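Local coordinates for hypoxanthine-guanine phosphoribosyltransferase (Thermus thermophilus, PDB 3ACD), which probably catalyses the magnesium-dependent, reversible transfer of phosphoribose between diphosphate and hypoxanthine or guanine, salvaging these purines as IMP and GMP, at residues G10-S15 with E150-Y155; H40-L45 with R96-V101; L109-L114 with V140-H145. One frame throughout, in Å; residues are numbered along the deposited sequence.

From the N terminus, the chain first runs through the loop 10-15, which meets 150-155; contact 1 therefore closes the longest loop, and the other two nest inside it. After helix 16-33 comes strand 40-45, and contact 2 closes where 97-102 pairs beside it. Contact 3 follows in series: helix 109-119 leaves the sheet, and 140-145 returns along its first turns. Contacts 2 and 3 touch mainly through L114, whose CD2 packs on V44 and V100, so the sheet core continues into the helix. Contact 1 lies about 20 Å, centre to centre, from contact 3, yet both reach IMP, at its base and its phosphate.

Contact 1. Residues G10-S15 with E150-Y155; sequences GPVQIS and EIEDAY. With IMP (inosinic acid), chain B.
V12 is the main bump here: its two methyls enter the concave side of the bend made by I151, E152 and A154. The branches divide the work. CG2 fits the notch beside E152 CG and A154 CB, 4.0 Å from the latter, while CG1 faces the methyl CG2 of I151. With CG1 anti to the backbone N (chi1 178°), both methyls are turned into the bend at once. The side chains of V12 and I151 meet at about a right angle, whereas V12 and E152 slide past each other in opposite directions.

P11 fills the next hollow with its ring. CG of P11 rests on the CB of A154 at 3.8 Å, and next to it the extended E152 side chain brings OE2 to 3.3 Å from P11 CB, at the rim of the ring. This is van der Waals contact between a carboxylate oxygen and a ring carbon. At the far end I14 adds a looser touch, its CD1 4.4 Å from I151 CG2. No hydrogen bond joins the segments; Q13, which takes no part across the contact, instead ties its NE2 to G10 O at 3.0 Å, coming from above that carbonyl's plane and joining the two ends of G10-Q13.

A154 and Y155 belong to the IMP pocket. The ring of Y155 offers one face to the base of IMP, with N1 lying 3.4 Å above its plane and offset toward the rim. A154 packs against P11 with its methyl, while its carbonyl accepts a hydrogen bond from K134. The contact itself lies at the surface: V12 and I151 both rest on V156 of strand 156-157, P11 touches S175 of strand 174-175, and S15 caps the start of helix 16-33.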
loop_
_atom_site.group_PDB
_atom_site.type_symbol
_atom_site.label_atom_id
_atom_site.label_comp_id
_atom_site.label_asym_id
_atom_site.label_seq_id
_atom_site.Cartn_x
_atom_site.Cartn_y
_atom_site.Cartn_z
ATOM N N GLY A 10 -4.634 19.258 16.324
ATOM C CA GLY A 10 -5.484 18.388 17.118
ATOM C C GLY A 10 -4.759 17.792 18.315
ATOM O O GLY A 10 -3.549 17.966 18.456
ATOM N N PRO A 11 -5.472 17.065 19.189
ATOM C CA PRO A 11 -4.899 16.441 20.385
ATOM C C PRO A 11 -4.037 15.198 20.160
ATOM O O PRO A 11 -3.212 14.856 21.004
ATOM C CB PRO A 11 -6.134 16.134 21.225
ATOM C CG PRO A 11 -7.136 15.769 20.180
ATOM C CD PRO A 11 -6.931 16.854 19.142
ATOM N N VAL A 12 -4.231 14.521 19.032
ATOM C CA VAL A 12 -3.465 13.313 18.733
ATOM C C VAL A 12 -2.318 13.581 17.761
ATOM O O VAL A 12 -2.524 14.116 16.672
ATOM C CB VAL A 12 -4.379 12.217 18.144
ATOM C CG1 VAL A 12 -3.561 10.977 17.796
ATOM C CG2 VAL A 12 -5.468 11.870 19.151
ATOM N N GLN A 13 -1.112 13.202 18.173
ATOM C CA GLN A 13 0.087 13.386 17.368
ATOM C C GLN A 13 1.006 12.184 17.588
ATOM O O GLN A 13 1.405 11.904 18.721
ATOM C CB GLN A 13 0.823 14.664 17.795
ATOM C CG GLN A 13 -0.024 15.939 17.838
ATOM C CD GLN A 13 -0.459 16.423 16.464
ATOM O OE1 GLN A 13 0.209 16.167 15.461
ATOM N NE2 GLN A 13 -1.573 17.147 16.418
ATOM N N ILE A 14 1.335 11.469 16.515
ATOM C CA ILE A 14 2.212 10.306 16.624
ATOM C C ILE A 14 3.269 10.395 15.527
ATOM O O ILE A 14 2.946 10.371 14.337
ATOM C CB ILE A 14 1.420 8.985 16.474
ATOM C CG1 ILE A 14 0.161 9.030 17.345
ATOM C CG2 ILE A 14 2.285 7.814 16.908
ATOM C CD1 ILE A 14 -0.707 7.781 17.248
ATOM N N SER A 15 4.532 10.495 15.933
ATOM C CA SER A 15 5.634 10.636 14.986
ATOM C C SER A 15 5.903 9.418 14.116
ATOM O O SER A 15 5.534 8.295 14.456
ATOM C CB SER A 15 6.925 10.994 15.722
ATOM O OG SER A 15 7.410 9.890 16.467
ATOM N N GLU A 150 -3.896 3.079 21.116
ATOM C CA GLU A 150 -5.262 3.373 21.523
ATOM C C GLU A 150 -5.257 4.885 21.720
ATOM O O GLU A 150 -4.384 5.418 22.407
ATOM C CB GLU A 150 -5.617 2.675 22.833
ATOM C CG GLU A 150 -6.997 3.048 23.344
ATOM C CD GLU A 150 -7.353 2.331 24.623
ATOM O OE1 GLU A 150 -7.731 1.141 24.555
ATOM O OE2 GLU A 150 -7.238 2.956 25.697
ATOM N N ILE A 151 -6.215 5.578 21.118
ATOM C CA ILE A 151 -6.257 7.033 21.231
ATOM C C ILE A 151 -7.600 7.593 21.672
ATOM O O ILE A 151 -8.619 6.901 21.657
ATOM C CB ILE A 151 -5.890 7.705 19.885
ATOM C CG1 ILE A 151 -6.931 7.338 18.821
ATOM C CG2 ILE A 151 -4.504 7.255 19.439
ATOM C CD1 ILE A 151 -6.782 8.094 17.506
ATOM N N GLU A 152 -7.584 8.863 22.071
ATOM C CA GLU A 152 -8.791 9.550 22.493
ATOM C C GLU A 152 -9.615 9.855 21.246
ATOM O O GLU A 152 -9.130 9.717 20.119
ATOM C CB GLU A 152 -8.443 10.858 23.208
ATOM C CG GLU A 152 -7.694 11.857 22.340
ATOM C CD GLU A 152 -7.458 13.185 23.039
ATOM O OE1 GLU A 152 -8.450 13.880 23.352
ATOM O OE2 GLU A 152 -6.283 13.533 23.278
ATOM N N ASP A 153 -10.854 10.277 21.456
ATOM C CA ASP A 153 -11.755 10.605 20.361
ATOM C C ASP A 153 -11.310 11.871 19.631
ATOM O O ASP A 153 -11.378 12.973 20.176
ATOM C CB ASP A 153 -13.175 10.772 20.906
ATOM C CG ASP A 153 -14.179 11.145 19.835
ATOM O OD1 ASP A 153 -13.904 10.912 18.640
ATOM O OD2 ASP A 153 -15.258 11.658 20.196
ATOM N N ALA A 154 -10.847 11.701 18.397
ATOM C CA ALA A 154 -10.396 12.815 17.571
ATOM C C ALA A 154 -10.295 12.354 16.121
ATOM O O ALA A 154 -10.106 11.164 15.861
ATOM C CB ALA A 154 -9.034 13.310 18.054
ATOM N N TYR A 155 -10.439 13.280 15.176
ATOM C CA TYR A 155 -10.319 12.902 13.773
ATOM C C TYR A 155 -8.845 12.977 13.414
ATOM O O TYR A 155 -8.253 14.060 13.411
ATOM C CB TYR A 155 -11.093 13.839 12.847
ATOM C CG TYR A 155 -11.105 13.318 11.424
ATOM C CD1 TYR A 155 -12.002 12.326 11.039
ATOM C CD2 TYR A 155 -10.155 13.744 10.493
ATOM C CE1 TYR A 155 -11.954 11.760 9.771
ATOM C CE2 TYR A 155 -10.095 13.181 9.216
ATOM C CZ TYR A 155 -10.998 12.187 8.865
ATOM O OH TYR A 155 -10.933 11.589 7.626
HETATM P P IMP B . -15.867 2.527 11.838
HETATM O O1P IMP B . -16.686 3.535 12.544
HETATM O O2P IMP B . -16.830 1.545 11.014
HETATM O O3P IMP B . -15.012 1.685 12.914
HETATM O "O5'" IMP B . -14.859 3.305 10.837
HETATM C "C5'" IMP B . -14.490 2.684 9.608
HETATM C "C4'" IMP B . -13.588 3.596 8.773
HETATM O "O4'" IMP B . -13.820 4.999 9.100
HETATM C "C3'" IMP B . -12.104 3.384 9.149
HETATM O "O3'" IMP B . -11.552 2.235 8.504
HETATM C "C2'" IMP B . -11.486 4.688 8.618
HETATM O "O2'" IMP B . -11.192 4.592 7.220
HETATM C "C1'" IMP B . -12.593 5.726 8.872
HETATM N N9 IMP B . -12.229 6.548 10.050
HETATM C C8 IMP B . -12.751 6.468 11.321
HETATM N N7 IMP B . -12.180 7.352 12.098
HETATM C C5 IMP B . -11.264 8.039 11.384
HETATM C C6 IMP B . -10.348 9.103 11.670
HETATM O O6 IMP B . -10.275 9.581 12.790
HETATM N N1 IMP B . -9.545 9.563 10.655
HETATM C C2 IMP B . -9.618 9.026 9.389
HETATM N N3 IMP B . -10.458 8.052 9.111
HETATM C C4 IMP B . -11.286 7.532 10.060
#

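Contact 2. Residues H40-L45 with R96-V101; sequences HLICVL and RDVIVV
H40 donates from N to D97 O, the first of five hydrogen bonds that alternate between the parallel strands 40-45 and 97-101. I99 N reaches H40 O, I42 N reaches I99 O, V101 N reaches I42 O at 2.8 Å, and V44 N ends the series on V101 O. Two CA-H...O contacts supplement them, the closer between L41 CA and I99 O at 3.2 Å.

Apolar contacts cover both faces. On one, I42 CD1 meets V98 CG1 at 3.7 Å and V44 CG2 meets V100 CG1 at 3.9 Å; helix 109-119 lies over this face through L114 and L118. On the other, L41 and I99 run side by side, pointing the same way, and L41 CB approaches V101 CG2 beneath helix 49-56.

At the N-terminal ends of the strands polar side chains come in. R96, bent at chi2 and chi3, brings one face of its guanidinium over H40 CB, 3.6 Å from NH2, with the imidazole plane 49° from it. T64 OG1 bonds both H40 ND1 and R96 NH2, joining the two side chains through one hydroxyl.

The chemistry implies a hydrophobic sheet core held by backbone bonds, its polar side chains gathered at the N-terminal end of the pair, where T64 satisfies H40 and R96.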
loop_
_atom_site.group_PDB
_atom_site.type_symbol
_atom_site.label_atom_id
_atom_site.label_comp_id
_atom_site.label_asym_id
_atom_site.label_seq_id
_atom_site.Cartn_x
_atom_site.Cartn_y
_atom_site.Cartn_z
ATOM N N HIS A 40 -2.585 -15.041 5.688
ATOM C CA HIS A 40 -3.099 -14.332 4.532
ATOM C C HIS A 40 -3.562 -12.989 5.075
ATOM O O HIS A 40 -4.549 -12.920 5.808
ATOM C CB HIS A 40 -4.282 -15.094 3.933
ATOM C CG HIS A 40 -4.888 -14.424 2.740
ATOM N ND1 HIS A 40 -4.168 -14.138 1.601
ATOM C CD2 HIS A 40 -6.150 -13.992 2.506
ATOM C CE1 HIS A 40 -4.958 -13.559 0.716
ATOM N NE2 HIS A 40 -6.167 -13.458 1.242
ATOM N N LEU A 41 -2.842 -11.927 4.735
ATOM C CA LEU A 41 -3.192 -10.596 5.216
ATOM C C LEU A 41 -4.078 -9.839 4.234
ATOM O O LEU A 41 -3.745 -9.694 3.060
ATOM C CB LEU A 41 -1.927 -9.779 5.503
ATOM C CG LEU A 41 -1.096 -10.176 6.727
ATOM C CD1 LEU A 41 -0.544 -11.580 6.550
ATOM C CD2 LEU A 41 0.041 -9.185 6.911
ATOM N N ILE A 42 -5.215 -9.362 4.728
ATOM C CA ILE A 42 -6.147 -8.617 3.893
ATOM C C ILE A 42 -6.142 -7.145 4.283
ATOM O O ILE A 42 -6.577 -6.777 5.375
ATOM C CB ILE A 42 -7.574 -9.169 4.038
ATOM C CG1 ILE A 42 -7.592 -10.649 3.643
ATOM C CG2 ILE A 42 -8.542 -8.347 3.186
ATOM C CD1 ILE A 42 -8.954 -11.303 3.767
ATOM N N CYS A 43 -5.639 -6.313 3.379
ATOM C CA CYS A 43 -5.565 -4.879 3.601
ATOM C C CYS A 43 -6.879 -4.192 3.248
ATOM O O CYS A 43 -7.382 -4.326 2.131
ATOM C CB CYS A 43 -4.438 -4.280 2.759
ATOM S SG CYS A 43 -4.368 -2.469 2.799
ATOM N N VAL A 44 -7.440 -3.462 4.208
ATOM C CA VAL A 44 -8.680 -2.740 3.968
ATOM C C VAL A 44 -8.333 -1.372 3.386
ATOM O O VAL A 44 -7.855 -0.480 4.090
ATOM C CB VAL A 44 -9.498 -2.559 5.272
ATOM C CG1 VAL A 44 -10.759 -1.746 4.992
ATOM C CG2 VAL A 44 -9.881 -3.923 5.839
ATOM N N LEU A 45 -8.563 -1.220 2.084
ATOM C CA LEU A 45 -8.280 0.031 1.380
ATOM C C LEU A 45 -9.350 1.077 1.694
ATOM O O LEU A 45 -10.475 0.721 2.036
ATOM C CB LEU A 45 -8.239 -0.224 -0.131
ATOM C CG LEU A 45 -7.087 -1.092 -0.642
ATOM C CD1 LEU A 45 -7.290 -1.409 -2.116
ATOM C CD2 LEU A 45 -5.772 -0.359 -0.423
ATOM N N ARG A 96 -7.786 -20.697 5.464
ATOM C CA ARG A 96 -6.582 -19.890 5.668
ATOM C C ARG A 96 -6.615 -19.202 7.029
ATOM O O ARG A 96 -7.686 -18.971 7.598
ATOM C CB ARG A 96 -6.447 -18.791 4.593
ATOM C CG ARG A 96 -6.215 -19.252 3.148
ATOM C CD ARG A 96 -4.925 -20.047 2.984
ATOM N NE ARG A 96 -3.721 -19.302 3.356
ATOM C CZ ARG A 96 -3.150 -18.354 2.616
ATOM N NH1 ARG A 96 -3.666 -18.011 1.439
ATOM N NH2 ARG A 96 -2.049 -17.752 3.051
ATOM N N ASP A 97 -5.433 -18.889 7.550
ATOM C CA ASP A 97 -5.322 -18.165 8.809
ATOM C C ASP A 97 -5.232 -16.715 8.354
ATOM O O ASP A 97 -4.179 -16.239 7.934
ATOM C CB ASP A 97 -4.072 -18.601 9.566
ATOM C CG ASP A 97 -4.186 -20.019 10.084
ATOM O OD1 ASP A 97 -5.131 -20.286 10.855
ATOM O OD2 ASP A 97 -3.350 -20.864 9.715
ATOM N N VAL A 98 -6.370 -16.035 8.417
ATOM C CA VAL A 98 -6.492 -14.657 7.966
ATOM C C VAL A 98 -6.194 -13.579 9.000
ATOM O O VAL A 98 -6.523 -13.712 10.180
ATOM C CB VAL A 98 -7.921 -14.405 7.419
ATOM C CG1 VAL A 98 -8.051 -12.972 6.911
ATOM C CG2 VAL A 98 -8.236 -15.403 6.307
ATOM N N ILE A 99 -5.554 -12.508 8.540
ATOM C CA ILE A 99 -5.265 -11.365 9.395
ATOM C C ILE A 99 -5.778 -10.138 8.651
ATOM O O ILE A 99 -5.288 -9.813 7.570
ATOM C CB ILE A 99 -3.754 -11.163 9.658
ATOM C CG1 ILE A 99 -3.162 -12.376 10.385
ATOM C CG2 ILE A 99 -3.555 -9.903 10.508
ATOM C CD1 ILE A 99 -1.655 -12.270 10.609
ATOM N N VAL A 100 -6.780 -9.479 9.221
ATOM C CA VAL A 100 -7.344 -8.276 8.622
ATOM C C VAL A 100 -6.450 -7.112 9.043
ATOM O O VAL A 100 -6.076 -7.010 10.208
ATOM C CB VAL A 100 -8.777 -8.009 9.137
ATOM C CG1 VAL A 100 -9.321 -6.717 8.535
ATOM C CG2 VAL A 100 -9.687 -9.184 8.784
ATOM N N VAL A 101 -6.095 -6.250 8.095
ATOM C CA VAL A 101 -5.248 -5.103 8.400
ATOM C C VAL A 101 -6.057 -3.828 8.159
ATOM O O VAL A 101 -6.354 -3.466 7.016
ATOM C CB VAL A 101 -3.971 -5.101 7.526
ATOM C CG1 VAL A 101 -3.096 -3.905 7.883
ATOM C CG2 VAL A 101 -3.199 -6.402 7.739
#

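Contact 3. Residues L109-L114 with V140-H145; sequences LTLSYL and VEVPIH. With IMP (inosinic acid), chain B.
S112 and L111 meet V142 in the tight part of this contact, where the first turns of helix 109-119 lie against an extended loop. The valine's methyls split: CG1 sits 3.8 Å from S112 CB, and CG2 comes within 3.7 Å of L111 CD2. L111 gets there with CG anti to its backbone nitrogen (chi1 -179°), which turns its CD2 to V142, with V105 and V128 also touching the side chain. V140 fits as closely, pressing CG1 to 3.5 Å from L109 N. P143 O, 3.9 Å from L111 CD2, is buried here with no partner in the model.

Toward solvent the fit slackens. The L109 side chain is exposed, and its CD2 only just meets V140 CG1 at 4.0 Å. S112 OG faces V140 CG2 without a bond, and no hydrogen bond crosses the contact anywhere.

The side of the helix turned from the loop serves the ligand. T110 donates to the IMP phosphate oxygen O2P twice, from N at 2.8 Å and from OG1 at 2.7 Å, while D106, T107 and G108 supply further bonds to IMP. A phosphate held by a loop and the N-terminal turn of the following helix is the hallmark of the type I phosphoribosyltransferase fold.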
loop_
_atom_site.group_PDB
_atom_site.type_symbol
_atom_site.label_atom_id
_atom_site.label_comp_id
_atom_site.label_asym_id
_atom_site.label_seq_id
_atom_site.Cartn_x
_atom_site.Cartn_y
_atom_site.Cartn_z
ATOM N N LEU A 109 -18.353 -0.604 13.400
ATOM C CA LEU A 109 -19.358 -1.136 12.483
ATOM C C LEU A 109 -18.755 -1.776 11.232
ATOM O O LEU A 109 -19.116 -2.896 10.864
ATOM C CB LEU A 109 -20.335 -0.028 12.077
ATOM C CG LEU A 109 -21.160 0.566 13.225
ATOM C CD1 LEU A 109 -21.983 1.743 12.724
ATOM C CD2 LEU A 109 -22.062 -0.510 13.814
ATOM N N THR A 110 -17.837 -1.074 10.579
ATOM C CA THR A 110 -17.222 -1.607 9.367
ATOM C C THR A 110 -16.485 -2.917 9.617
ATOM O O THR A 110 -16.683 -3.894 8.895
ATOM C CB THR A 110 -16.243 -0.600 8.742
ATOM O OG1 THR A 110 -16.939 0.617 8.448
ATOM C CG2 THR A 110 -15.668 -1.156 7.448
ATOM N N LEU A 111 -15.631 -2.939 10.635
ATOM C CA LEU A 111 -14.887 -4.149 10.946
ATOM C C LEU A 111 -15.843 -5.288 11.292
ATOM O O LEU A 111 -15.610 -6.437 10.913
ATOM C CB LEU A 111 -13.919 -3.897 12.108
ATOM C CG LEU A 111 -13.045 -5.077 12.549
ATOM C CD1 LEU A 111 -12.261 -5.624 11.361
ATOM C CD2 LEU A 111 -12.096 -4.623 13.651
ATOM N N SER A 112 -16.920 -4.967 12.007
ATOM C CA SER A 112 -17.904 -5.975 12.384
ATOM C C SER A 112 -18.494 -6.632 11.135
ATOM O O SER A 112 -18.599 -7.856 11.054
ATOM C CB SER A 112 -19.026 -5.343 13.211
ATOM O OG SER A 112 -19.945 -6.331 13.643
ATOM N N TYR A 113 -18.877 -5.811 10.164
ATOM C CA TYR A 113 -19.440 -6.319 8.919
ATOM C C TYR A 113 -18.400 -7.167 8.192
ATOM O O TYR A 113 -18.697 -8.265 7.718
ATOM C CB TYR A 113 -19.866 -5.164 8.010
ATOM C CG TYR A 113 -20.368 -5.616 6.657
ATOM C CD1 TYR A 113 -21.603 -6.250 6.525
ATOM C CD2 TYR A 113 -19.594 -5.436 5.510
ATOM C CE1 TYR A 113 -22.057 -6.693 5.283
ATOM C CE2 TYR A 113 -20.038 -5.876 4.263
ATOM C CZ TYR A 113 -21.270 -6.503 4.157
ATOM O OH TYR A 113 -21.712 -6.939 2.929
ATOM N N LEU A 114 -17.179 -6.650 8.106
ATOM C CA LEU A 114 -16.104 -7.362 7.430
ATOM C C LEU A 114 -15.839 -8.729 8.053
ATOM O O LEU A 114 -15.694 -9.720 7.337
ATOM C CB LEU A 114 -14.820 -6.526 7.445
ATOM C CG LEU A 114 -13.602 -7.153 6.758
ATOM C CD1 LEU A 114 -13.938 -7.458 5.303
ATOM C CD2 LEU A 114 -12.408 -6.206 6.845
ATOM N N VAL A 140 -20.040 -1.281 18.568
ATOM C CA VAL A 140 -20.129 -2.732 18.478
ATOM C C VAL A 140 -18.762 -3.284 18.855
ATOM O O VAL A 140 -17.735 -2.809 18.370
ATOM C CB VAL A 140 -20.523 -3.200 17.055
ATOM C CG1 VAL A 140 -19.552 -2.653 16.029
ATOM C CG2 VAL A 140 -20.558 -4.720 17.003
ATOM N N GLU A 141 -18.746 -4.274 19.736
ATOM C CA GLU A 141 -17.487 -4.845 20.181
ATOM C C GLU A 141 -16.836 -5.718 19.118
ATOM O O GLU A 141 -17.393 -6.728 18.694
ATOM C CB GLU A 141 -17.701 -5.649 21.466
ATOM C CG GLU A 141 -16.415 -6.075 22.165
ATOM C CD GLU A 141 -15.446 -4.921 22.371
ATOM O OE1 GLU A 141 -15.882 -3.835 22.809
ATOM O OE2 GLU A 141 -14.243 -5.103 22.100
ATOM N N VAL A 142 -15.651 -5.306 18.681
ATOM C CA VAL A 142 -14.894 -6.048 17.687
ATOM C C VAL A 142 -13.493 -6.268 18.247
ATOM O O VAL A 142 -12.962 -5.428 18.973
ATOM C CB VAL A 142 -14.800 -5.284 16.347
ATOM C CG1 VAL A 142 -16.174 -5.209 15.698
ATOM C CG2 VAL A 142 -14.254 -3.886 16.574
ATOM N N PRO A 143 -12.877 -7.407 17.919
ATOM C CA PRO A 143 -11.537 -7.705 18.413
ATOM C C PRO A 143 -10.411 -7.041 17.628
ATOM O O PRO A 143 -10.531 -6.794 16.426
ATOM C CB PRO A 143 -11.475 -9.220 18.301
ATOM C CG PRO A 143 -12.209 -9.451 17.010
ATOM C CD PRO A 143 -13.415 -8.540 17.143
ATOM N N ILE A 144 -9.329 -6.736 18.332
ATOM C CA ILE A 144 -8.137 -6.168 17.725
ATOM C C ILE A 144 -7.007 -6.867 18.465
ATOM O O ILE A 144 -6.688 -6.527 19.607
ATOM C CB ILE A 144 -8.012 -4.645 17.930
ATOM C CG1 ILE A 144 -9.241 -3.928 17.369
ATOM C CG2 ILE A 144 -6.763 -4.137 17.206
ATOM C CD1 ILE A 144 -9.176 -2.413 17.504
ATOM N N HIS A 145 -6.419 -7.864 17.816
ATOM C CA HIS A 145 -5.347 -8.643 18.419
ATOM C C HIS A 145 -3.999 -7.948 18.360
ATOM O O HIS A 145 -3.142 -8.163 19.219
ATOM C CB HIS A 145 -5.266 -10.005 17.731
ATOM C CG HIS A 145 -6.579 -10.719 17.674
ATOM N ND1 HIS A 145 -7.580 -10.365 16.796
ATOM C CD2 HIS A 145 -7.079 -11.727 18.431
ATOM C CE1 HIS A 145 -8.642 -11.122 17.013
ATOM N NE2 HIS A 145 -8.364 -11.954 18.001
HETATM P P IMP B . -15.867 2.527 11.838
HETATM O O1P IMP B . -16.686 3.535 12.544
HETATM O O2P IMP B . -16.830 1.545 11.014
HETATM O O3P IMP B . -15.012 1.685 12.914
HETATM O "O5'" IMP B . -14.859 3.305 10.837
HETATM C "C5'" IMP B . -14.490 2.684 9.608
HETATM C "C4'" IMP B . -13.588 3.596 8.773
HETATM O "O4'" IMP B . -13.820 4.999 9.100
HETATM C "C3'" IMP B . -12.104 3.384 9.149
HETATM O "O3'" IMP B . -11.552 2.235 8.504
HETATM C "C2'" IMP B . -11.486 4.688 8.618
HETATM O "O2'" IMP B . -11.192 4.592 7.220
HETATM C "C1'" IMP B . -12.593 5.726 8.872
HETATM N N9 IMP B . -12.229 6.548 10.050
HETATM C C8 IMP B . -12.751 6.468 11.321
HETATM N N7 IMP B . -12.180 7.352 12.098
HETATM C C5 IMP B . -11.264 8.039 11.384
HETATM C C6 IMP B . -10.348 9.103 11.670
HETATM O O6 IMP B . -10.275 9.581 12.790
HETATM N N1 IMP B . -9.545 9.563 10.655
HETATM C C2 IMP B . -9.618 9.026 9.389
HETATM N N3 IMP B . -10.458 8.052 9.111
HETATM C C4 IMP B . -11.286 7.532 10.060
#